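Local coordinates for Exo-beta-1,4-mannosidase (Rhizomucor miehei, PDB 4LYP), which probably hydrolyses beta-1,4-linked mannosides from the chain end as a secreted fungal family 5 glycoside hydrolase, and also carries out transglycosylation, at residues Ile93-Ser101 and Asn142-Asn151; Cys290-Ile299 and Ala311-Leu319. All coordinates share one frame; numbering follows the deposited sequence. Where two conformers were deposited one is given.

Contact 1 of 2, residues Ile93-Ser101 and Asn142-Asn151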
loop_
_atom_site.group_PDB
_atom_site.type_symbol
_atom_site.label_atom_id
_atom_site.label_comp_id
_atom_site.label_asym_id
_atom_site.label_seq_id
_atom_site.Cartn_x
_atom_site.Cartn_y
_atom_site.Cartn_z
ATOM N N ILE A 93 -11.195 -7.825 7.947
ATOM C CA ILE A 93 -10.605 -7.138 6.775
ATOM C C ILE A 93 -11.244 -7.705 5.510
ATOM O O ILE A 93 -11.312 -8.929 5.302
ATOM C CB ILE A 93 -9.060 -7.254 6.833
ATOM C CG1 ILE A 93 -8.505 -6.369 7.994
ATOM C CG2 ILE A 93 -8.398 -7.093 5.477
ATOM C CD1 ILE A 93 -7.136 -6.830 8.521
ATOM N N ASN A 94 -11.584 -6.791 4.592
ATOM C CA ASN A 94 -12.130 -7.179 3.291
ATOM C C ASN A 94 -11.234 -6.746 2.116
ATOM O O ASN A 94 -11.606 -7.013 0.955
ATOM C CB ASN A 94 -13.556 -6.713 3.050
ATOM C CG ASN A 94 -13.655 -5.230 2.764
ATOM O OD1 ASN A 94 -12.675 -4.474 2.998
ATOM N ND2 ASN A 94 -14.813 -4.765 2.353
ATOM N N ASN A 95 -10.096 -6.096 2.359
ATOM C CA ASN A 95 -9.343 -5.474 1.297
ATOM C C ASN A 95 -7.884 -5.401 1.697
ATOM O O ASN A 95 -7.560 -4.946 2.801
ATOM C CB ASN A 95 -9.879 -4.019 1.044
ATOM C CG ASN A 95 -9.174 -3.304 -0.092
ATOM O OD1 ASN A 95 -8.282 -2.473 0.153
ATOM N ND2 ASN A 95 -9.542 -3.615 -1.323
ATOM N N LEU A 96 -7.006 -5.958 0.817
ATOM C CA LEU A 96 -5.553 -5.848 1.050
ATOM C C LEU A 96 -4.936 -5.032 -0.086
ATOM O O LEU A 96 -5.167 -5.287 -1.265
ATOM C CB LEU A 96 -4.847 -7.210 1.075
ATOM C CG LEU A 96 -5.411 -8.188 2.128
ATOM C CD1 LEU A 96 -4.607 -9.478 2.054
ATOM C CD2 LEU A 96 -5.336 -7.610 3.563
ATOM N N ARG A 97 -4.152 -4.030 0.320
ATOM C CA ARG A 97 -3.259 -3.315 -0.616
ATOM C C ARG A 97 -1.965 -4.103 -0.656
ATOM O O ARG A 97 -1.333 -4.305 0.383
ATOM C CB ARG A 97 -3.104 -1.865 -0.173
ATOM C CG ARG A 97 -2.183 -1.087 -1.090
ATOM C CD ARG A 97 -2.368 0.400 -0.861
ATOM N NE ARG A 97 -1.378 1.200 -1.617
ATOM C CZ ARG A 97 -0.272 1.748 -1.134
ATOM N NH1 ARG A 97 0.154 1.464 0.090
ATOM N NH2 ARG A 97 0.462 2.522 -1.932
ATOM N N VAL A 98 -1.610 -4.582 -1.835
ATOM C CA VAL A 98 -0.526 -5.520 -2.012
ATOM C C VAL A 98 0.452 -4.954 -3.058
ATOM O O VAL A 98 0.110 -4.100 -3.842
ATOM C CB VAL A 98 -1.013 -6.943 -2.361
ATOM C CG1 VAL A 98 -1.980 -7.418 -1.288
ATOM C CG2 VAL A 98 -1.605 -6.998 -3.739
ATOM N N MET A 99 1.638 -5.511 -3.042
ATOM C CA MET A 99 2.652 -5.091 -3.999
ATOM C C MET A 99 2.790 -6.141 -5.107
ATOM O O MET A 99 3.084 -7.254 -4.896
ATOM C CB MET A 99 3.978 -4.859 -3.262
ATOM C CG MET A 99 5.111 -4.272 -4.116
ATOM S SD MET A 99 4.745 -2.774 -5.133
ATOM C CE MET A 99 6.209 -2.037 -4.486
ATOM N N ALA A 100 2.540 -5.688 -6.329
ATOM C CA ALA A 100 2.556 -6.510 -7.530
ATOM C C ALA A 100 3.747 -6.107 -8.427
ATOM O O ALA A 100 3.637 -6.094 -9.674
ATOM C CB ALA A 100 1.271 -6.439 -8.271
ATOM N N SER A 101 4.864 -5.778 -7.784
ATOM C CA SER A 101 6.095 -5.457 -8.481
ATOM C C SER A 101 7.219 -5.624 -7.455
ATOM O O SER A 101 6.991 -5.488 -6.256
ATOM C CB SER A 101 6.085 -4.019 -9.009
ATOM O OG SER A 101 6.200 -3.060 -7.970
ATOM N N ASN A 142 -12.894 -13.824 0.561
ATOM C CA ASN A 142 -13.749 -12.783 0.048
ATOM C C ASN A 142 -13.131 -11.410 0.206
ATOM O O ASN A 142 -13.851 -10.462 0.439
ATOM C CB ASN A 142 -15.151 -12.882 0.709
ATOM C CG ASN A 142 -15.923 -14.151 0.179
ATOM O OD1 ASN A 142 -15.876 -14.424 -1.014
ATOM N ND2 ASN A 142 -16.631 -14.841 1.045
ATOM N N MET A 143 -11.842 -11.299 0.029
ATOM C CA MET A 143 -11.154 -10.036 0.038
ATOM C C MET A 143 -10.935 -9.528 -1.385
ATOM O O MET A 143 -10.787 -10.343 -2.299
ATOM C CB MET A 143 -9.812 -10.152 0.757
ATOM C CG MET A 143 -9.936 -10.535 2.229
ATOM S SD MET A 143 -8.276 -10.733 2.910
ATOM C CE MET A 143 -8.650 -11.213 4.597
ATOM N N THR A 144 -10.745 -8.217 -1.510
ATOM C CA THR A 144 -10.305 -7.672 -2.812
ATOM C C THR A 144 -8.916 -7.052 -2.638
ATOM O O THR A 144 -8.491 -6.721 -1.514
ATOM C CB THR A 144 -11.268 -6.604 -3.347
ATOM O OG1 THR A 144 -11.409 -5.533 -2.377
ATOM C CG2 THR A 144 -12.609 -7.221 -3.697
ATOM N N ALA A 145 -8.208 -6.932 -3.757
ATOM C CA ALA A 145 -6.834 -6.490 -3.783
ATOM C C ALA A 145 -6.705 -5.143 -4.501
ATOM O O ALA A 145 -7.230 -4.938 -5.601
ATOM C CB ALA A 145 -5.956 -7.489 -4.514
ATOM N N VAL A 146 -5.904 -4.270 -3.914
ATOM C CA VAL A 146 -5.374 -3.089 -4.613
ATOM C C VAL A 146 -3.954 -3.480 -5.061
ATOM O O VAL A 146 -3.100 -3.791 -4.198
ATOM C CB VAL A 146 -5.357 -1.824 -3.714
ATOM C CG1 VAL A 146 -4.649 -0.692 -4.388
ATOM C CG2 VAL A 146 -6.796 -1.463 -3.335
ATOM N N MET A 147 -3.756 -3.549 -6.380
ATOM C CA MET A 147 -2.519 -4.121 -6.954
ATOM C C MET A 147 -1.542 -2.984 -7.291
ATOM O O MET A 147 -1.693 -2.343 -8.331
ATOM C CB MET A 147 -2.843 -4.875 -8.199
ATOM C CG MET A 147 -3.707 -6.147 -7.975
ATOM S SD MET A 147 -2.773 -7.503 -7.269
ATOM C CE MET A 147 -2.033 -8.131 -8.785
ATOM N N THR A 148 -0.599 -2.719 -6.407
ATOM C CA THR A 148 0.373 -1.622 -6.605
ATOM C C THR A 148 1.418 -2.084 -7.626
ATOM O O THR A 148 2.101 -3.096 -7.411
ATOM C CB THR A 148 0.997 -1.196 -5.311
ATOM O OG1 THR A 148 -0.068 -0.902 -4.355
ATOM C CG2 THR A 148 1.868 0.028 -5.453
ATOM N N LEU A 149 1.502 -1.386 -8.769
ATOM C CA LEU A 149 2.324 -1.863 -9.899
ATOM C C LEU A 149 3.749 -1.359 -9.890
ATOM O O LEU A 149 4.561 -1.799 -10.745
ATOM C CB LEU A 149 1.621 -1.492 -11.196
ATOM C CG LEU A 149 0.349 -2.269 -11.480
ATOM C CD1 LEU A 149 -0.518 -1.488 -12.476
ATOM C CD2 LEU A 149 0.731 -3.633 -12.033
ATOM N N GLY A 150 4.080 -0.441 -8.992
ATOM C CA GLY A 150 5.435 0.119 -8.923
ATOM C C GLY A 150 5.594 0.886 -7.663
ATOM O O GLY A 150 4.674 0.877 -6.818
ATOM N N ASN A 151 6.717 1.569 -7.545
ATOM C CA ASN A 151 7.047 2.198 -6.250
ATOM C C ASN A 151 7.984 3.328 -6.503
ATOM O O ASN A 151 9.012 3.123 -7.174
ATOM C CB ASN A 151 7.694 1.160 -5.334
ATOM C CG ASN A 151 7.852 1.588 -3.889
ATOM O OD1 ASN A 151 7.438 2.682 -3.464
ATOM N ND2 ASN A 151 8.393 0.675 -3.115
HETATM O O HOH W 1 -14.642 -7.853 -0.040
#

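Contact 2 of 2, residues Cys290-Ile299 and Ala311-Leu319. With GAI (guanidine), chain C.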
loop_
_atom_site.group_PDB
_atom_site.type_symbol
_atom_site.label_atom_id
_atom_site.label_comp_id
_atom_site.label_asym_id
_atom_site.label_seq_id
_atom_site.Cartn_x
_atom_site.Cartn_y
_atom_site.Cartn_z
ATOM N N CYS A 290 -5.123 8.872 0.205
ATOM C CA CYS A 290 -4.186 9.620 1.006
ATOM C C CYS A 290 -3.427 8.670 1.895
ATOM O O CYS A 290 -3.899 7.540 2.193
ATOM C CB CYS A 290 -4.951 10.744 1.780
ATOM S SG CYS A 290 -6.198 10.181 2.929
ATOM N N HIS A 291 -2.211 9.097 2.269
ATOM C CA HIS A 291 -1.346 8.350 3.189
ATOM C C HIS A 291 -0.972 9.344 4.251
ATOM O O HIS A 291 -0.463 10.436 3.955
ATOM C CB HIS A 291 -0.042 7.941 2.516
ATOM C CG HIS A 291 -0.145 7.003 1.339
ATOM N ND1 HIS A 291 0.946 6.473 0.725
ATOM C CD2 HIS A 291 -1.229 6.527 0.669
ATOM C CE1 HIS A 291 0.555 5.703 -0.295
ATOM N NE2 HIS A 291 -0.743 5.720 -0.357
ATOM N N CYS A 292 -1.197 9.032 5.559
ATOM C CA CYS A 292 -0.940 9.982 6.625
ATOM C C CYS A 292 0.166 9.450 7.541
ATOM O O CYS A 292 -0.015 8.358 8.167
ATOM C CB CYS A 292 -2.230 10.199 7.435
ATOM S SG CYS A 292 -1.941 11.444 8.761
ATOM N N TRP A 293 1.291 10.174 7.612
ATOM C CA TRP A 293 2.507 9.719 8.318
ATOM C C TRP A 293 3.064 10.729 9.261
ATOM O O TRP A 293 4.011 11.445 8.954
ATOM C CB TRP A 293 3.536 9.242 7.294
ATOM C CG TRP A 293 3.124 7.960 6.633
ATOM C CD1 TRP A 293 2.776 7.709 5.347
ATOM C CD2 TRP A 293 3.003 6.720 7.355
ATOM N NE1 TRP A 293 2.397 6.357 5.197
ATOM C CE2 TRP A 293 2.551 5.773 6.436
ATOM C CE3 TRP A 293 3.234 6.342 8.697
ATOM C CZ2 TRP A 293 2.382 4.435 6.805
ATOM C CZ3 TRP A 293 3.035 5.045 9.074
ATOM C CH2 TRP A 293 2.572 4.107 8.133
ATOM N N VAL A 294 2.473 10.802 10.476
ATOM C CA VAL A 294 2.828 11.882 11.377
ATOM C C VAL A 294 4.304 11.847 11.825
ATOM O O VAL A 294 4.933 12.910 11.950
ATOM C CB VAL A 294 1.854 12.001 12.559
ATOM C CG1 VAL A 294 0.540 12.613 12.097
ATOM C CG2 VAL A 294 1.700 10.691 13.353
ATOM N N GLU A 295 4.884 10.679 12.112
ATOM C CA GLU A 295 6.282 10.689 12.556
ATOM C C GLU A 295 7.189 11.062 11.372
ATOM O O GLU A 295 8.071 11.911 11.512
ATOM C CB GLU A 295 6.668 9.320 13.129
ATOM C CG GLU A 295 8.118 9.252 13.571
ATOM C CD GLU A 295 8.551 7.970 14.225
ATOM O OE1 GLU A 295 7.685 7.098 14.502
ATOM O OE2 GLU A 295 9.741 7.823 14.446
ATOM N N ASN A 296 6.950 10.477 10.184
ATOM C CA ASN A 296 7.821 10.730 9.060
ATOM C C ASN A 296 7.829 12.190 8.706
ATOM O O ASN A 296 8.855 12.718 8.257
ATOM C CB ASN A 296 7.294 9.980 7.814
ATOM C CG ASN A 296 7.129 8.472 8.034
ATOM O OD1 ASN A 296 6.499 8.073 9.003
ATOM N ND2 ASN A 296 7.640 7.685 7.131
ATOM N N TRP A 297 6.698 12.901 8.918
ATOM C CA TRP A 297 6.556 14.291 8.541
ATOM C C TRP A 297 6.911 15.232 9.648
ATOM O O TRP A 297 6.786 16.458 9.460
ATOM C CB TRP A 297 5.131 14.553 8.042
ATOM C CG TRP A 297 4.738 13.722 6.878
ATOM C CD1 TRP A 297 5.532 12.901 6.132
ATOM C CD2 TRP A 297 3.364 13.525 6.411
ATOM N NE1 TRP A 297 4.707 12.221 5.185
ATOM C CE2 TRP A 297 3.421 12.590 5.332
ATOM C CE3 TRP A 297 2.118 14.062 6.792
ATOM C CZ2 TRP A 297 2.240 12.162 4.657
ATOM C CZ3 TRP A 297 0.990 13.725 6.097
ATOM C CH2 TRP A 297 1.064 12.795 5.019
ATOM N N GLY A 298 7.406 14.717 10.791
ATOM C CA GLY A 298 7.861 15.639 11.856
ATOM C C GLY A 298 6.769 16.187 12.746
ATOM O O GLY A 298 7.025 17.052 13.555
ATOM N N ILE A 299 5.552 15.628 12.621
ATOM C CA ILE A 299 4.429 16.090 13.440
ATOM C C ILE A 299 4.394 15.389 14.817
ATOM O O ILE A 299 3.871 15.944 15.766
ATOM C CB ILE A 299 3.106 15.781 12.656
ATOM C CG1 ILE A 299 3.155 16.567 11.336
ATOM C CG2 ILE A 299 1.841 16.060 13.480
ATOM C CD1 ILE A 299 3.088 18.082 11.482
ATOM N N ALA A 311 -0.651 14.881 17.289
ATOM C CA ALA A 311 -0.831 13.934 16.193
ATOM C C ALA A 311 -2.305 13.642 15.944
ATOM O O ALA A 311 -2.743 13.548 14.773
ATOM C CB ALA A 311 -0.097 12.629 16.525
ATOM N N ASN A 312 -3.125 13.482 17.018
ATOM C CA ASN A 312 -4.549 13.245 16.832
ATOM C C ASN A 312 -5.200 14.432 16.129
ATOM O O ASN A 312 -6.031 14.244 15.239
ATOM C CB ASN A 312 -5.284 13.012 18.176
ATOM C CG ASN A 312 -4.940 11.704 18.823
ATOM O OD1 ASN A 312 -4.746 10.700 18.122
ATOM N ND2 ASN A 312 -4.967 11.663 20.145
ATOM N N GLU A 313 -4.816 15.660 16.497
ATOM C CA GLU A 313 -5.441 16.817 15.834
ATOM C C GLU A 313 -5.008 16.895 14.381
ATOM O O GLU A 313 -5.829 17.226 13.496
ATOM C CB GLU A 313 -4.962 18.044 16.566
ATOM C CG GLU A 313 -5.570 18.093 17.981
ATOM C CD GLU A 313 -4.936 19.098 18.874
ATOM O OE1 GLU A 313 -4.119 19.902 18.444
ATOM O OE2 GLU A 313 -5.360 19.128 20.049
ATOM N N TYR A 314 -3.748 16.555 14.070
ATOM C CA TYR A 314 -3.276 16.563 12.690
ATOM C C TYR A 314 -4.083 15.557 11.869
ATOM O O TYR A 314 -4.557 15.873 10.789
ATOM C CB TYR A 314 -1.790 16.253 12.617
ATOM C CG TYR A 314 -1.288 16.350 11.200
ATOM C CD1 TYR A 314 -1.367 15.257 10.320
ATOM C CD2 TYR A 314 -0.763 17.550 10.729
ATOM C CE1 TYR A 314 -0.990 15.344 9.007
ATOM C CE2 TYR A 314 -0.332 17.635 9.409
ATOM C CZ TYR A 314 -0.488 16.492 8.548
ATOM O OH TYR A 314 -0.117 16.613 7.241
ATOM N N MET A 315 -4.235 14.342 12.369
ATOM C CA MET A 315 -5.023 13.294 11.687
ATOM C C MET A 315 -6.443 13.787 11.478
ATOM O O MET A 315 -7.007 13.611 10.400
ATOM C CB MET A 315 -4.974 12.007 12.494
ATOM C CG MET A 315 -6.002 10.968 12.022
ATOM S SD MET A 315 -5.683 10.339 10.305
ATOM C CE MET A 315 -4.418 9.087 10.633
ATOM N N HIS A 316 -7.067 14.373 12.492
ATOM C CA HIS A 316 -8.401 14.857 12.320
ATOM C C HIS A 316 -8.522 15.858 11.166
ATOM O O HIS A 316 -9.445 15.755 10.327
ATOM C CB HIS A 316 -8.839 15.561 13.637
ATOM C CG HIS A 316 -10.174 16.166 13.547
ATOM N ND1 HIS A 316 -10.384 17.428 13.077
ATOM C CD2 HIS A 316 -11.398 15.620 13.830
ATOM C CE1 HIS A 316 -11.715 17.701 13.125
ATOM N NE2 HIS A 316 -12.344 16.574 13.536
ATOM N N ASP A 317 -7.610 16.841 11.161
ATOM C CA ASP A 317 -7.692 17.877 10.130
ATOM C C ASP A 317 -7.320 17.304 8.759
ATOM O O ASP A 317 -7.841 17.801 7.764
ATOM C CB ASP A 317 -6.766 19.074 10.503
ATOM C CG ASP A 317 -7.213 19.822 11.773
ATOM O OD1 ASP A 317 -8.286 19.533 12.277
ATOM O OD2 ASP A 317 -6.393 20.617 12.225
ATOM N N PHE A 318 -6.437 16.316 8.692
ATOM C CA PHE A 318 -6.020 15.673 7.446
ATOM C C PHE A 318 -7.221 14.943 6.830
ATOM O O PHE A 318 -7.518 15.075 5.661
ATOM C CB PHE A 318 -4.901 14.709 7.794
ATOM C CG PHE A 318 -4.255 14.078 6.586
ATOM C CD1 PHE A 318 -3.222 14.717 5.928
ATOM C CD2 PHE A 318 -4.643 12.823 6.160
ATOM C CE1 PHE A 318 -2.565 14.128 4.838
ATOM C CE2 PHE A 318 -3.996 12.247 5.079
ATOM C CZ PHE A 318 -2.980 12.886 4.411
ATOM N N LEU A 319 -7.975 14.190 7.646
ATOM C CA LEU A 319 -9.139 13.489 7.117
ATOM C C LEU A 319 -10.180 14.478 6.612
ATOM O O LEU A 319 -10.762 14.276 5.532
ATOM C CB LEU A 319 -9.752 12.573 8.216
ATOM C CG LEU A 319 -8.915 11.354 8.511
ATOM C CD1 LEU A 319 -9.518 10.641 9.755
ATOM C CD2 LEU A 319 -8.924 10.365 7.377
HETATM C C GAI C . 6.925 7.072 3.136
HETATM N N1 GAI C . 5.616 6.824 3.103
HETATM N N2 GAI C . 7.379 7.847 2.138
HETATM N N3 GAI C . 7.725 6.554 3.999
#

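Contact 1 of 2, residues Ile93-Ser101 and Asn142-Asn151
The CG2 methyl of Val98 sits in a shallow notch on strand 144-148, between the carbonyl O of Val146 and the sulfur of Met147. Val98 CG2 lies 3.8 Å from Met147 SD. The Met147 chain bends twice (chi2 -75°, chi3 -82°), which carries its CE methyl to Ala100 CB at 3.7 Å. Further back on this face, Met143 stretches out and lays its sulfur beside Leu96 CG at 3.9 Å, while helix 78-90 packs over both. On the other face, which carries Asn95, Arg97 and Met99, the contacts are more polar. Asn95 ND2 gives Thr144 OG1 a 2.9 Å hydrogen bond that lies in the amide plane, and Tyr55 also bonds to that hydroxyl. Val146 CG2 fits against the Asn95 amide. Thr148 OG1 lies near Arg97 NE without a hydrogen bond between them; Gln234 bonds to both, and Asn237 bonds to Arg97 NH2. Between the two faces the strands run parallel. Six backbone hydrogen bonds join them, the straightest from Val98 N to Val146 O (177°). Helix 125-140 lies between the strands in sequence, so this is a beta-alpha-beta unit of the TIM barrel.

Contact 2 of 2, residues Cys290-Ile299 and Ala311-Leu319
Cys292 SG rests over one face of the Phe318 ring, 4.2 Å from its centroid. The same sulfur meets the Tyr314 ring at its edge, 5.2 Å from that centroid. With SG anti to the backbone N (chi1 -178°), the thiol reaches between the two rings. Met315 bends its CE methyl back to touch Cys292 SG at 3.9 Å. Cys290 SG approaches Phe318 obliquely, near CE2. Residues of the loop after the strand pack against Tyr314. Ile299 CG1 lies over one ring face, 4.3 Å from the centroid and offset toward the rim. Val294 CG1 reaches Tyr314 CD1 at 3.7 Å. Trp297 turns the edge of its six-membered ring to both aromatics: CZ3 is 3.3 Å from Tyr314 OH and 3.8 Å from Phe318 CE1.

The second shell sets these groups in place. A type I turn from Glu295 to Gly298 brings Trp297 and Ile299 round to the helix. Trp293 O lies against one face of the Trp297 ring. Met335 of strand 333-338 packs beside Cys290, Cys292 and Met315, and Tyr367 of helix 362-380 touches Val294 and Met315. His291 and Trp293 point away from the helix; His291 bonds to Glu238 and Glu336, while Trp293 and Asn296 line the guanidine pocket. With no hydrogen bond between the segments, dispersion and shape fit probably hold the helix, and polar His291 and Asn296 lie on the pocket side.

Both contacts are buried, but at different depths. The centre of contact 1 is about 7 Å from the centre of the chain, that of contact 2 about 17 Å. Contact 1 joins two neighbouring barrel strands; in contact 2, strand 288-292 and its following loop meet outer helix 308-329. They share no element. Contact 1 combines backbone hydrogen bonding with a polar barrel interior, whereas contact 2 depends on rings, thiols and methyls. Their centres are 23 Å apart, yet they touch where Arg97 NH2 packs 3.6 Å from His291 CE1. Arg97 forms a salt bridge with Glu337, which also accepts a bond from Trp293. Arg97 and His291 thus meet near the guanidine site that includes Glu238.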